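Local atomic coordinates of GNA33 (Neisseria gonorrhoeae FA 1090, PDB entry 2G5D), a protein that probably cleaves the beta-1,4 linkage between N-acetylmuramic acid and N-acetylglucosamine in peptidoglycan, leaving a 1,6-anhydro bond in the muramic acid residue. Residues I27-G32 with T104-A109; A40-V45 with M416-R421; F58-Q63 with G336-A341; Q76-V81 with L349-F354; R97-Y102 with N367-A372. All blocks are in the same frame, centred on the assembly; numbering follows the deposited sequence.

Contact 1: residues I27-G32 with T104-A109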
# COMPACT_ATOMS: atom_id res chain seq x y z
N ILE A 27 10.23 30.99 0.64
CA ILE A 27 11.44 31.18 1.44
C ILE A 27 11.73 29.99 2.35
O ILE A 27 10.91 29.64 3.17
CB ILE A 27 11.31 32.49 2.25
CG1 ILE A 27 11.09 33.67 1.30
CG2 ILE A 27 12.53 32.72 3.18
CD1 ILE A 27 10.33 34.82 1.91
N PRO A 28 12.91 29.35 2.18
CA PRO A 28 13.20 28.17 3.00
C PRO A 28 13.57 28.52 4.45
O PRO A 28 14.20 29.54 4.70
CB PRO A 28 14.42 27.53 2.30
CG PRO A 28 14.84 28.45 1.23
CD PRO A 28 13.99 29.68 1.23
N ASP A 29 13.12 27.68 5.38
CA ASP A 29 13.62 27.71 6.74
C ASP A 29 15.12 27.43 6.66
O ASP A 29 15.54 26.59 5.85
CB ASP A 29 12.88 26.67 7.59
CG ASP A 29 11.41 27.02 7.78
OD1 ASP A 29 11.13 28.09 8.33
OD2 ASP A 29 10.53 26.25 7.37
N PRO A 30 15.93 28.19 7.43
CA PRO A 30 17.38 28.04 7.25
C PRO A 30 17.95 26.75 7.87
O PRO A 30 17.29 26.09 8.68
CB PRO A 30 17.94 29.30 7.90
CG PRO A 30 16.89 29.74 8.89
CD PRO A 30 15.58 29.22 8.42
N ALA A 31 19.17 26.39 7.45
CA ALA A 31 19.84 25.17 7.90
C ALA A 31 19.90 25.09 9.43
O ALA A 31 20.12 26.11 10.10
CB ALA A 31 21.23 25.07 7.28
N GLY A 32 19.60 23.92 9.97
CA GLY A 32 19.56 23.75 11.42
C GLY A 32 18.20 24.00 12.06
O GLY A 32 18.06 23.83 13.26
N THR A 104 12.84 22.18 0.58
CA THR A 104 13.84 22.14 1.65
C THR A 104 13.85 20.74 2.26
O THR A 104 12.77 20.18 2.55
CB THR A 104 13.51 23.21 2.74
OG1 THR A 104 13.63 24.51 2.16
CG2 THR A 104 14.45 23.09 3.96
N PRO A 105 15.06 20.14 2.45
CA PRO A 105 15.13 18.84 3.09
C PRO A 105 15.10 18.91 4.64
O PRO A 105 15.83 19.70 5.26
CB PRO A 105 16.48 18.26 2.60
CG PRO A 105 17.07 19.29 1.68
CD PRO A 105 16.40 20.60 2.03
N TRP A 106 14.26 18.08 5.23
CA TRP A 106 14.16 17.95 6.69
C TRP A 106 14.58 16.55 7.06
O TRP A 106 13.84 15.59 6.81
CB TRP A 106 12.73 18.18 7.20
CG TRP A 106 12.23 19.57 6.95
CD1 TRP A 106 11.75 20.06 5.76
CD2 TRP A 106 12.16 20.64 7.89
NE1 TRP A 106 11.37 21.37 5.92
CE2 TRP A 106 11.60 21.75 7.21
CE3 TRP A 106 12.48 20.77 9.26
CZ2 TRP A 106 11.36 22.98 7.85
CZ3 TRP A 106 12.25 22.00 9.90
CH2 TRP A 106 11.70 23.09 9.19
N GLN A 107 15.77 16.44 7.66
CA GLN A 107 16.26 15.16 8.18
C GLN A 107 15.38 14.71 9.37
O GLN A 107 15.04 15.51 10.24
CB GLN A 107 17.71 15.27 8.61
CG GLN A 107 18.26 13.95 9.08
CD GLN A 107 19.76 13.96 9.26
OE1 GLN A 107 20.32 14.88 9.86
NE2 GLN A 107 20.43 12.91 8.76
N VAL A 108 15.02 13.43 9.38
CA VAL A 108 14.03 12.90 10.32
C VAL A 108 14.69 12.04 11.40
O VAL A 108 15.42 11.09 11.08
CB VAL A 108 12.90 12.10 9.58
CG1 VAL A 108 11.83 11.61 10.59
CG2 VAL A 108 12.23 12.97 8.48
N ALA A 109 14.47 12.41 12.66
CA ALA A 109 14.82 11.53 13.78
C ALA A 109 13.56 11.07 14.49
O ALA A 109 12.68 11.87 14.79
CB ALA A 109 15.79 12.20 14.75
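Asp-29 and Trp-106 both carry CG beside the backbone N, with chi1 of -67° in the aspartate and -64° in the tryptophan, and these rotations bring the carboxylate to the outer edge of the indole. The atom doing the touching is Asp-29 OD2, which lies 3.4 Å from Trp-106 CZ2, in the plane of the ring and beyond its rim. The carboxylate does not lie flat with the indole: the two planes stand 69° apart. Behind it, Asp-29 CB comes to 4.0 Å from the same Trp-106 CZ2, an apolar touch along the benzene edge.

The second meeting is Pro-28 with Thr-104. Here Pro-28 CB sits 3.1 Å from Thr-104 OG1, a tight approach and no hydrogen bond; the hydroxyl is bonded to Asn-414 OD1. The methyl branch, Thr-104 CG2, turns to Asp-29 O at 4.1 Å.

Residues 27-32 form an irregular loop ahead of strand 34-37, and the loop lies against strand 103-110 in the part of the chain that holds the beta-barrel strands. That strand pairs antiparallel with strands 40-44 and 403-413, and Trp-106 also packs on Tyr-42, Leu-412 and Pro-418.

No hydrogen bond joins the two segments. An acid oxygen at the C-H edge of an indole meets the slightly positive rim of the ring, so the approach is probably mildly favourable electrostatically, while Lys-417 offers Asp-29 OD1 only a long, weak ion pair; the loop therefore leans on the strand mainly through van der Waals contact and this soft polar edge.

Contact 2: residues A40-V45 with M416-R421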
# COMPACT_ATOMS: atom_id res chain seq x y z
N ALA A 40 9.53 12.69 17.58
CA ALA A 40 10.25 12.99 16.35
C ALA A 40 10.83 14.40 16.31
O ALA A 40 10.26 15.36 16.87
CB ALA A 40 9.37 12.72 15.10
N VAL A 41 11.98 14.52 15.66
CA VAL A 41 12.64 15.81 15.45
C VAL A 41 13.04 15.97 13.97
O VAL A 41 13.70 15.11 13.39
CB VAL A 41 13.85 16.03 16.44
CG1 VAL A 41 14.57 17.35 16.18
CG2 VAL A 41 13.38 16.01 17.89
N TYR A 42 12.60 17.06 13.35
CA TYR A 42 12.92 17.33 11.95
C TYR A 42 13.91 18.49 11.86
O TYR A 42 13.67 19.53 12.46
CB TYR A 42 11.66 17.70 11.19
CG TYR A 42 10.47 16.76 11.35
CD1 TYR A 42 9.58 16.94 12.38
CD2 TYR A 42 10.22 15.74 10.41
CE1 TYR A 42 8.47 16.12 12.55
CE2 TYR A 42 9.09 14.91 10.56
CZ TYR A 42 8.21 15.12 11.64
OH TYR A 42 7.10 14.35 11.86
N THR A 43 14.99 18.31 11.11
CA THR A 43 16.06 19.31 11.03
C THR A 43 16.35 19.64 9.58
O THR A 43 16.63 18.74 8.78
CB THR A 43 17.37 18.82 11.73
OG1 THR A 43 17.06 18.43 13.07
CG2 THR A 43 18.45 19.90 11.80
N VAL A 44 16.30 20.93 9.25
CA VAL A 44 16.68 21.39 7.91
C VAL A 44 18.18 21.20 7.70
O VAL A 44 18.98 21.66 8.49
CB VAL A 44 16.36 22.89 7.69
CG1 VAL A 44 17.06 23.40 6.40
CG2 VAL A 44 14.87 23.11 7.61
N VAL A 45 18.54 20.53 6.61
CA VAL A 45 19.93 20.34 6.23
C VAL A 45 20.05 20.73 4.75
O VAL A 45 19.03 20.83 4.08
CB VAL A 45 20.40 18.85 6.42
CG1 VAL A 45 20.43 18.48 7.89
CG2 VAL A 45 19.50 17.84 5.62
N MET A 416 7.04 25.48 4.10
CA MET A 416 6.16 24.52 4.75
C MET A 416 6.96 23.65 5.73
O MET A 416 7.97 23.03 5.38
CB MET A 416 5.44 23.66 3.71
CG MET A 416 4.54 22.58 4.30
SD MET A 416 4.05 21.31 3.11
CE MET A 416 3.01 22.26 2.01
N LYS A 417 6.50 23.61 6.97
CA LYS A 417 7.17 22.84 8.00
C LYS A 417 6.59 21.44 8.08
O LYS A 417 5.43 21.23 7.75
CB LYS A 417 7.12 23.58 9.36
CG LYS A 417 8.09 24.78 9.40
CD LYS A 417 8.46 25.18 10.80
CE LYS A 417 7.75 26.46 11.21
NZ LYS A 417 8.32 27.59 10.46
N PRO A 418 7.41 20.47 8.50
CA PRO A 418 6.86 19.17 8.80
C PRO A 418 6.01 19.28 10.08
O PRO A 418 6.11 20.25 10.84
CB PRO A 418 8.10 18.31 9.02
CG PRO A 418 9.13 19.27 9.46
CD PRO A 418 8.85 20.53 8.77
N GLU A 419 5.15 18.30 10.30
CA GLU A 419 4.28 18.40 11.44
C GLU A 419 3.96 17.01 11.92
O GLU A 419 3.68 16.11 11.12
CB GLU A 419 3.00 19.14 11.03
CG GLU A 419 2.01 19.33 12.13
CD GLU A 419 0.71 19.93 11.63
OE1 GLU A 419 0.69 20.41 10.47
OE2 GLU A 419 -0.28 19.92 12.39
N TYR A 420 4.03 16.84 13.23
CA TYR A 420 3.52 15.66 13.87
C TYR A 420 2.00 15.79 13.90
O TYR A 420 1.45 16.81 14.37
CB TYR A 420 4.14 15.51 15.26
CG TYR A 420 3.49 14.46 16.13
CD1 TYR A 420 2.90 14.80 17.35
CD2 TYR A 420 3.45 13.12 15.73
CE1 TYR A 420 2.30 13.83 18.16
CE2 TYR A 420 2.86 12.16 16.51
CZ TYR A 420 2.28 12.51 17.72
OH TYR A 420 1.70 11.53 18.48
N ARG A 421 1.33 14.77 13.39
CA ARG A 421 -0.11 14.79 13.22
C ARG A 421 -0.72 13.63 14.01
O ARG A 421 -0.92 12.54 13.47
CB ARG A 421 -0.46 14.71 11.73
CG ARG A 421 -0.02 15.95 10.95
CD ARG A 421 -0.56 15.97 9.52
NE ARG A 421 -0.21 17.21 8.82
CZ ARG A 421 0.87 17.38 8.07
NH1 ARG A 421 1.76 16.40 7.90
NH2 ARG A 421 1.07 18.56 7.49
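Tyr-42, midway along strand 40-44, faces Pro-418 of the irregular C-terminal tail with their CA atoms 7.1 Å apart, too far for the two backbones to pair. Strand 40-44 runs antiparallel between strands 34-37 and 103-110, in the part of the chain that builds the beta-barrel, and the tail follows strand 403-413 in the chain.

The contact is carried by a CH-pi interaction. A chi1 of -51° sets Tyr-42 CG beside the backbone N and carries the ring over Pro-418. Pro-418 CB stands over the middle of the phenol, 3.6 Å from the centroid of the Tyr-42 ring and 13° off its normal. The neighbouring methylene, Pro-418 CG, lies nearer the root of the side chain and touches Tyr-42 CG at 3.4 Å. Pyrrolidine and phenol thus pass in opposite directions, with Trp-106 packed on both.

Further along the tail, the guanidinium of Arg-421 lies over Glu-419 CB, and Arg-421 NH2 is 3.5 Å from Glu-419 OE1. That oxygen sits well outside the guanidinium plane, so the attraction is probably one of charge, with no N-H aimed at it; Arg-421 NH1 is hydrogen-bonded to Thr-348.

Tyr-42 OH is hydrogen-bonded to Tyr-346 O and lies 3.9 Å from Glu-419 O.

Contact 3: residues F58-Q63 with G336-A341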
# COMPACT_ATOMS: atom_id res chain seq x y z
N PHE A 58 16.75 12.09 -11.26
CA PHE A 58 15.73 13.07 -10.93
C PHE A 58 14.61 13.15 -11.98
O PHE A 58 13.52 13.68 -11.69
CB PHE A 58 16.35 14.47 -10.75
CG PHE A 58 17.18 14.63 -9.51
CD1 PHE A 58 18.57 14.71 -9.61
CD2 PHE A 58 16.59 14.72 -8.25
CE1 PHE A 58 19.37 14.86 -8.46
CE2 PHE A 58 17.41 14.87 -7.08
CZ PHE A 58 18.78 14.95 -7.19
N ALA A 59 14.84 12.66 -13.20
CA ALA A 59 13.74 12.58 -14.18
C ALA A 59 12.67 11.63 -13.66
O ALA A 59 11.46 11.93 -13.71
CB ALA A 59 14.27 12.09 -15.56
N LYS A 60 13.12 10.49 -13.14
CA LYS A 60 12.23 9.48 -12.60
C LYS A 60 11.51 9.99 -11.33
O LYS A 60 10.30 9.76 -11.20
CB LYS A 60 12.95 8.13 -12.40
CG LYS A 60 13.04 7.35 -13.69
CD LYS A 60 13.78 6.02 -13.57
CE LYS A 60 14.13 5.44 -14.95
NZ LYS A 60 14.79 6.47 -15.87
N SER A 61 12.21 10.71 -10.44
CA SER A 61 11.56 11.28 -9.25
C SER A 61 10.53 12.30 -9.66
O SER A 61 9.46 12.39 -9.05
CB SER A 61 12.58 11.98 -8.30
OG SER A 61 13.66 11.12 -8.00
N LEU A 62 10.84 13.08 -10.71
CA LEU A 62 9.86 14.07 -11.23
C LEU A 62 8.62 13.41 -11.81
O LEU A 62 7.51 13.86 -11.53
CB LEU A 62 10.49 15.08 -12.20
CG LEU A 62 9.57 16.19 -12.78
CD1 LEU A 62 8.99 17.08 -11.68
CD2 LEU A 62 10.28 17.03 -13.80
N GLN A 63 8.79 12.35 -12.62
CA GLN A 63 7.64 11.54 -13.06
C GLN A 63 6.78 11.11 -11.87
O GLN A 63 5.55 11.27 -11.87
CB GLN A 63 8.11 10.29 -13.81
CG GLN A 63 8.58 10.56 -15.23
CD GLN A 63 9.18 9.34 -15.86
OE1 GLN A 63 10.22 8.85 -15.42
NE2 GLN A 63 8.53 8.83 -16.87
N GLY A 336 6.88 2.17 -9.79
CA GLY A 336 7.89 1.23 -9.29
C GLY A 336 9.23 1.87 -9.03
O GLY A 336 9.77 2.59 -9.89
N GLU A 337 9.74 1.63 -7.81
CA GLU A 337 11.07 2.09 -7.36
C GLU A 337 11.20 3.56 -6.96
O GLU A 337 12.28 3.96 -6.49
CB GLU A 337 12.14 1.78 -8.39
CG GLU A 337 12.53 0.35 -8.45
CD GLU A 337 13.54 0.09 -9.54
OE1 GLU A 337 13.18 -0.58 -10.50
OE2 GLU A 337 14.68 0.56 -9.44
N TYR A 338 10.11 4.32 -7.12
CA TYR A 338 10.06 5.77 -6.92
C TYR A 338 8.86 6.19 -6.07
O TYR A 338 8.45 7.35 -6.07
CB TYR A 338 10.13 6.52 -8.27
CG TYR A 338 11.54 6.46 -8.80
CD1 TYR A 338 11.96 5.44 -9.67
CD2 TYR A 338 12.49 7.39 -8.35
CE1 TYR A 338 13.31 5.36 -10.07
CE2 TYR A 338 13.81 7.32 -8.76
CZ TYR A 338 14.22 6.32 -9.60
OH TYR A 338 15.55 6.32 -9.96
N ALA A 339 8.31 5.23 -5.35
CA ALA A 339 7.22 5.48 -4.41
C ALA A 339 7.39 4.63 -3.16
O ALA A 339 8.06 3.58 -3.18
CB ALA A 339 5.85 5.23 -5.05
N GLY A 340 6.84 5.11 -2.06
CA GLY A 340 6.88 4.35 -0.83
C GLY A 340 5.71 4.59 0.08
O GLY A 340 4.98 5.57 -0.09
N ALA A 341 5.51 3.67 1.03
CA ALA A 341 4.54 3.85 2.10
C ALA A 341 5.20 4.36 3.39
O ALA A 341 6.30 3.93 3.76
CB ALA A 341 3.73 2.54 2.38
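Ser-61 OG is hydrogen-bonded to Leu-369 O, and the same hydroxyl oxygen rests 3.9 Å from Tyr-338 CE2, obliquely to the ring. Its torsion, chi1 -51°, sets OG beside the backbone N and tips it off the helix toward strand 365-375. Leu-369 O also packs close to Tyr-338 CD2, so carbonyl and hydroxyl both lie beside the CD2-CE2 side of the ring.

Over a face of that ring comes Lys-60. Its CB is 3.6 Å from the centroid of the Tyr-338 ring and 15° off the normal, a CH-pi contact displaced toward the rim on the hydroxyl side. The chain slants across the ring, with Lys-60 CD 3.6 Å from Tyr-338 CE1. The methylenes stay extended up to CE; chi4 of 49° then turns NZ aside, away from the ring and into a salt bridge with Asp-57.

Tyr-338 is the residue just before strand 339-342, in the 3D domain, whose family belongs to the double-psi beta-barrel clan. In the barrel that strand runs parallel to strand 365-375 and antiparallel to strand 384-391, and helix 58-72 packs against the residues leading into the strand.

The backbone is held as well: Tyr-338 O accepts from the hydroxyl of Ser-64, one helical turn beyond Lys-60 and Ser-61. Just before the tyrosine, Glu-337 forms a salt bridge with Arg-368, which also packs on the Tyr-338 side chain.

Contact 4: residues Q76-V81 with L349-F354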
# COMPACT_ATOMS: atom_id res chain seq x y z
N GLN A 76 -3.72 22.53 0.18
CA GLN A 76 -3.15 23.84 0.51
C GLN A 76 -1.63 23.81 0.71
O GLN A 76 -1.09 23.03 1.50
CB GLN A 76 -3.86 24.44 1.73
CG GLN A 76 -3.52 25.92 2.06
CD GLN A 76 -3.45 26.84 0.84
OE1 GLN A 76 -4.36 26.87 -0.00
NE2 GLN A 76 -2.38 27.63 0.77
N GLY A 77 -0.96 24.67 -0.04
CA GLY A 77 0.49 24.82 0.07
C GLY A 77 1.29 24.01 -0.94
O GLY A 77 2.52 24.16 -1.01
N TRP A 78 0.60 23.19 -1.75
CA TRP A 78 1.25 22.33 -2.75
C TRP A 78 0.93 22.75 -4.19
O TRP A 78 1.47 22.17 -5.12
CB TRP A 78 0.87 20.84 -2.54
CG TRP A 78 1.47 20.17 -1.30
CD1 TRP A 78 0.89 20.09 -0.06
CD2 TRP A 78 2.73 19.47 -1.20
NE1 TRP A 78 1.70 19.39 0.80
CE2 TRP A 78 2.84 19.01 0.13
CE3 TRP A 78 3.78 19.20 -2.11
CZ2 TRP A 78 3.94 18.30 0.60
CZ3 TRP A 78 4.87 18.47 -1.66
CH2 TRP A 78 4.96 18.04 -0.32
N GLN A 79 0.09 23.76 -4.37
CA GLN A 79 -0.40 24.17 -5.69
C GLN A 79 0.73 24.62 -6.62
O GLN A 79 0.79 24.18 -7.77
CB GLN A 79 -1.42 25.32 -5.58
CG GLN A 79 -2.64 25.05 -4.69
CD GLN A 79 -2.49 25.61 -3.27
OE1 GLN A 79 -1.41 25.62 -2.68
NE2 GLN A 79 -3.60 26.09 -2.72
N ASP A 80 1.58 25.52 -6.12
CA ASP A 80 2.72 26.05 -6.87
C ASP A 80 3.79 25.00 -7.26
O ASP A 80 4.21 24.97 -8.43
CB ASP A 80 3.36 27.22 -6.10
CG ASP A 80 2.66 28.53 -6.34
OD1 ASP A 80 3.02 29.51 -5.65
OD2 ASP A 80 1.76 28.59 -7.23
N VAL A 81 4.21 24.16 -6.31
CA VAL A 81 5.15 23.07 -6.66
C VAL A 81 4.55 22.09 -7.68
O VAL A 81 5.22 21.67 -8.63
CB VAL A 81 5.78 22.32 -5.42
CG1 VAL A 81 6.74 23.26 -4.65
CG2 VAL A 81 4.69 21.70 -4.50
N LEU A 349 1.74 13.50 3.47
CA LEU A 349 1.39 12.60 2.36
C LEU A 349 1.60 13.31 1.02
O LEU A 349 1.12 14.41 0.82
CB LEU A 349 -0.04 12.03 2.49
CG LEU A 349 -0.40 10.89 1.51
CD1 LEU A 349 0.40 9.58 1.80
CD2 LEU A 349 -1.89 10.63 1.55
N GLY A 350 2.33 12.66 0.13
CA GLY A 350 2.71 13.22 -1.17
C GLY A 350 4.15 13.74 -1.27
O GLY A 350 4.64 14.01 -2.36
N ALA A 351 4.83 13.86 -0.13
CA ALA A 351 6.10 14.55 -0.07
C ALA A 351 7.20 13.76 -0.74
O ALA A 351 7.25 12.54 -0.62
CB ALA A 351 6.49 14.86 1.37
N PRO A 352 8.08 14.45 -1.46
CA PRO A 352 9.34 13.78 -1.84
C PRO A 352 10.11 13.29 -0.60
O PRO A 352 10.16 13.98 0.43
CB PRO A 352 10.10 14.89 -2.61
CG PRO A 352 8.98 15.80 -3.14
CD PRO A 352 7.97 15.82 -2.02
N LEU A 353 10.69 12.10 -0.67
CA LEU A 353 11.30 11.50 0.50
C LEU A 353 12.59 10.83 0.05
O LEU A 353 12.56 9.90 -0.75
CB LEU A 353 10.31 10.49 1.11
CG LEU A 353 10.15 10.03 2.58
CD1 LEU A 353 10.82 8.70 2.80
CD2 LEU A 353 10.54 11.03 3.67
N PHE A 354 13.71 11.33 0.54
CA PHE A 354 14.99 10.69 0.26
C PHE A 354 15.28 9.57 1.24
O PHE A 354 15.23 9.78 2.46
CB PHE A 354 16.11 11.71 0.27
CG PHE A 354 17.33 11.25 -0.44
CD1 PHE A 354 17.54 11.59 -1.78
CD2 PHE A 354 18.26 10.45 0.22
CE1 PHE A 354 18.69 11.14 -2.47
CE2 PHE A 354 19.41 10.00 -0.45
CZ PHE A 354 19.61 10.35 -1.80
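Trp-78 leaves its backbone with CB aimed at residues 349-354, and chi1 of -71° puts CG beside the backbone N. From there chi2 of 92° turns the ring plane roughly perpendicular to the plane through CA, CB and CG, and the indole reaches across with its six-membered ring. On the five-membered side, Met-416 CE packs against Trp-78 NE1. At the far end, Trp-78 CZ3 meets Pro-352 CD at 4.1 Å, the proline carbon sitting at the ring edge and close to its plane. The tip, Trp-78 CH2, is 3.7 Å from Ala-351 CA and 3.9 Å from Ala-351 CB, approached obliquely.

Behind the tryptophan the turn is tied by amides. Gln-79 NE2 donates to Gln-76 OE1 at 2.9 Å, and Gly-77 N to Gln-79 OE1 at 2.8 Å, both donors standing above the acceptor's carbonyl plane.

The indole lies between helix 79-86 and strand 352-358, with Phe-65, Leu-72, Leu-412 and Pro-413 around it. Carbon meets carbon at every point across the two segments and no hydrogen bond joins them, so the attachment of this turn to the barrel is hydrophobic.

Contact 5: residues R97-Y102 with N367-A372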
# COMPACT_ATOMS: atom_id res chain seq x y z
N ARG A 97 17.25 20.67 -10.39
CA ARG A 97 17.13 22.10 -10.06
C ARG A 97 15.79 22.49 -9.49
O ARG A 97 15.75 23.33 -8.60
CB ARG A 97 17.54 22.98 -11.24
CG ARG A 97 19.01 23.03 -11.29
CD ARG A 97 19.56 22.80 -12.68
NE ARG A 97 19.76 24.05 -13.39
CZ ARG A 97 20.90 24.75 -13.37
NH1 ARG A 97 20.99 25.87 -14.07
NH2 ARG A 97 21.94 24.30 -12.67
N PHE A 98 14.72 21.87 -10.00
CA PHE A 98 13.37 21.93 -9.43
C PHE A 98 13.30 21.49 -7.94
O PHE A 98 12.68 22.18 -7.13
CB PHE A 98 12.43 21.07 -10.29
CG PHE A 98 11.05 20.87 -9.69
CD1 PHE A 98 10.15 21.94 -9.61
CD2 PHE A 98 10.65 19.61 -9.25
CE1 PHE A 98 8.89 21.75 -9.06
CE2 PHE A 98 9.38 19.41 -8.71
CZ PHE A 98 8.51 20.48 -8.62
N PHE A 99 13.91 20.35 -7.61
CA PHE A 99 13.86 19.84 -6.24
C PHE A 99 14.75 20.69 -5.33
O PHE A 99 14.46 20.85 -4.16
CB PHE A 99 14.20 18.32 -6.15
CG PHE A 99 13.15 17.41 -6.76
CD1 PHE A 99 13.43 16.65 -7.91
CD2 PHE A 99 11.86 17.33 -6.20
CE1 PHE A 99 12.43 15.81 -8.49
CE2 PHE A 99 10.87 16.50 -6.78
CZ PHE A 99 11.16 15.73 -7.91
N GLU A 100 15.85 21.22 -5.86
CA GLU A 100 16.75 22.12 -5.11
C GLU A 100 16.19 23.52 -4.84
O GLU A 100 16.40 24.08 -3.75
CB GLU A 100 18.08 22.25 -5.82
CG GLU A 100 18.90 20.97 -5.71
CD GLU A 100 20.20 21.05 -6.46
OE1 GLU A 100 21.05 20.18 -6.22
OE2 GLU A 100 20.37 21.96 -7.28
N ARG A 101 15.48 24.04 -5.83
CA ARG A 101 15.02 25.40 -5.86
C ARG A 101 13.70 25.60 -5.12
O ARG A 101 13.47 26.67 -4.60
CB ARG A 101 14.90 25.90 -7.30
CG ARG A 101 16.24 26.42 -7.83
CD ARG A 101 16.31 26.51 -9.33
NE ARG A 101 17.68 26.78 -9.76
CZ ARG A 101 18.01 27.45 -10.86
NH1 ARG A 101 17.06 27.93 -11.67
NH2 ARG A 101 19.30 27.64 -11.16
N TYR A 102 12.88 24.56 -5.07
CA TYR A 102 11.50 24.67 -4.56
C TYR A 102 11.22 23.95 -3.23
O TYR A 102 10.22 24.23 -2.56
CB TYR A 102 10.51 24.24 -5.65
CG TYR A 102 10.33 25.25 -6.79
CD1 TYR A 102 11.14 25.23 -7.91
CD2 TYR A 102 9.32 26.23 -6.71
CE1 TYR A 102 10.96 26.18 -8.95
CE2 TYR A 102 9.13 27.17 -7.73
CZ TYR A 102 9.96 27.14 -8.85
OH TYR A 102 9.76 28.07 -9.86
N ASN A 367 20.29 4.65 -2.58
CA ASN A 367 19.93 6.05 -2.24
C ASN A 367 19.03 6.63 -3.32
O ASN A 367 19.41 6.72 -4.49
CB ASN A 367 21.18 6.95 -2.05
CG ASN A 367 22.20 6.39 -1.06
OD1 ASN A 367 21.87 5.92 0.01
ND2 ASN A 367 23.47 6.46 -1.43
N ARG A 368 17.82 7.03 -2.93
CA ARG A 368 16.77 7.30 -3.88
C ARG A 368 15.88 8.43 -3.41
O ARG A 368 15.43 8.42 -2.28
CB ARG A 368 15.90 6.04 -4.07
CG ARG A 368 16.58 4.88 -4.82
CD ARG A 368 16.17 4.90 -6.29
NE ARG A 368 17.08 4.10 -7.10
CZ ARG A 368 16.91 2.82 -7.43
NH1 ARG A 368 15.83 2.13 -7.02
NH2 ARG A 368 17.85 2.21 -8.17
N LEU A 369 15.60 9.39 -4.29
CA LEU A 369 14.50 10.32 -4.03
C LEU A 369 13.20 9.70 -4.51
O LEU A 369 12.89 9.74 -5.71
CB LEU A 369 14.70 11.69 -4.69
CG LEU A 369 13.62 12.72 -4.32
CD1 LEU A 369 13.63 12.96 -2.82
CD2 LEU A 369 13.89 14.01 -5.09
N ILE A 370 12.44 9.15 -3.56
CA ILE A 370 11.10 8.59 -3.81
C ILE A 370 10.00 9.56 -3.41
O ILE A 370 10.29 10.59 -2.87
CB ILE A 370 10.93 7.21 -3.11
CG1 ILE A 370 10.81 7.37 -1.59
CG2 ILE A 370 12.12 6.27 -3.53
CD1 ILE A 370 10.16 6.22 -0.87
N MET A 371 8.75 9.22 -3.72
CA MET A 371 7.59 9.97 -3.26
C MET A 371 6.80 9.15 -2.25
O MET A 371 6.52 7.97 -2.47
CB MET A 371 6.72 10.39 -4.45
CG MET A 371 7.51 11.13 -5.56
SD MET A 371 8.13 12.76 -5.07
CE MET A 371 9.83 12.53 -5.60
N ALA A 372 6.47 9.80 -1.14
CA ALA A 372 5.71 9.20 -0.04
C ALA A 372 4.22 9.36 -0.32
O ALA A 372 3.59 10.36 0.06
CB ALA A 372 6.09 9.87 1.25
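Phe-99 and Leu-369 make the one CH-pi interaction of this contact. Leu-369 CD2 is placed over the middle of the phenyl ring, 3.8 Å from the centroid of the Phe-99 ring and 10° off the normal. The leucine reaches it with CG anti to the backbone N (chi1 -175°), which throws the branched end out from the strand toward the helix. On the other face of the ring, Phe-98 CD2 lies 3.9 Å from the plane of Phe-99, again over the centre, so the phenyl is held between a methyl from the strand and the preceding residue of its own helix.

Plain apolar touching comes from Met-371. Its chain folds at chi2 (-67°) and chi3, swinging the methyl round so that Met-371 CE is 4.2 Å from Phe-99 CZ, obliquely at the end of the ring.

Hydrogen bonds do not cross between the segments. Within the helix, Arg-101 N is bonded to Arg-97 O at 2.9 Å. On the strand, Leu-369 N is hydrogen-bonded to Gln-56 OE1.

Strand 365-375 lies between strands 352-358 (antiparallel) and 339-342 (parallel) in the barrel of the 3D domain, and helix 92-102 packs on it through Phe-99. Helix 58-72 packs on the same cluster, Phe-58 against Phe-99 and Phe-65 against Met-371, while Pro-352 of the adjoining strand touches both Leu-369 and Met-371.

In the fold
Starting from the N terminus, contact 1 closes a short loop of about 70 residues by laying 27-32 on strand 103-110. Contact 2 closes the longest, joining strand 40-44 to the C-terminal tail. Contacts 3, 4 and 5 nest inside contact 2 and cross one another, each spanning the MltA-specific insert. Contact 1 crosses all four. Strand 365-375 of contact 5 lies between the strands of contacts 3 and 4; Met-416 against Trp-78 links contact 2 to contact 4. Contacts 3 to 5 fasten N-terminal helices, or the turn before one, to 3D-domain strands and the residues beside them; contacts 1 and 2 bring a loop and the C-terminal tail to the neighbouring strands 103-110 and 40-44.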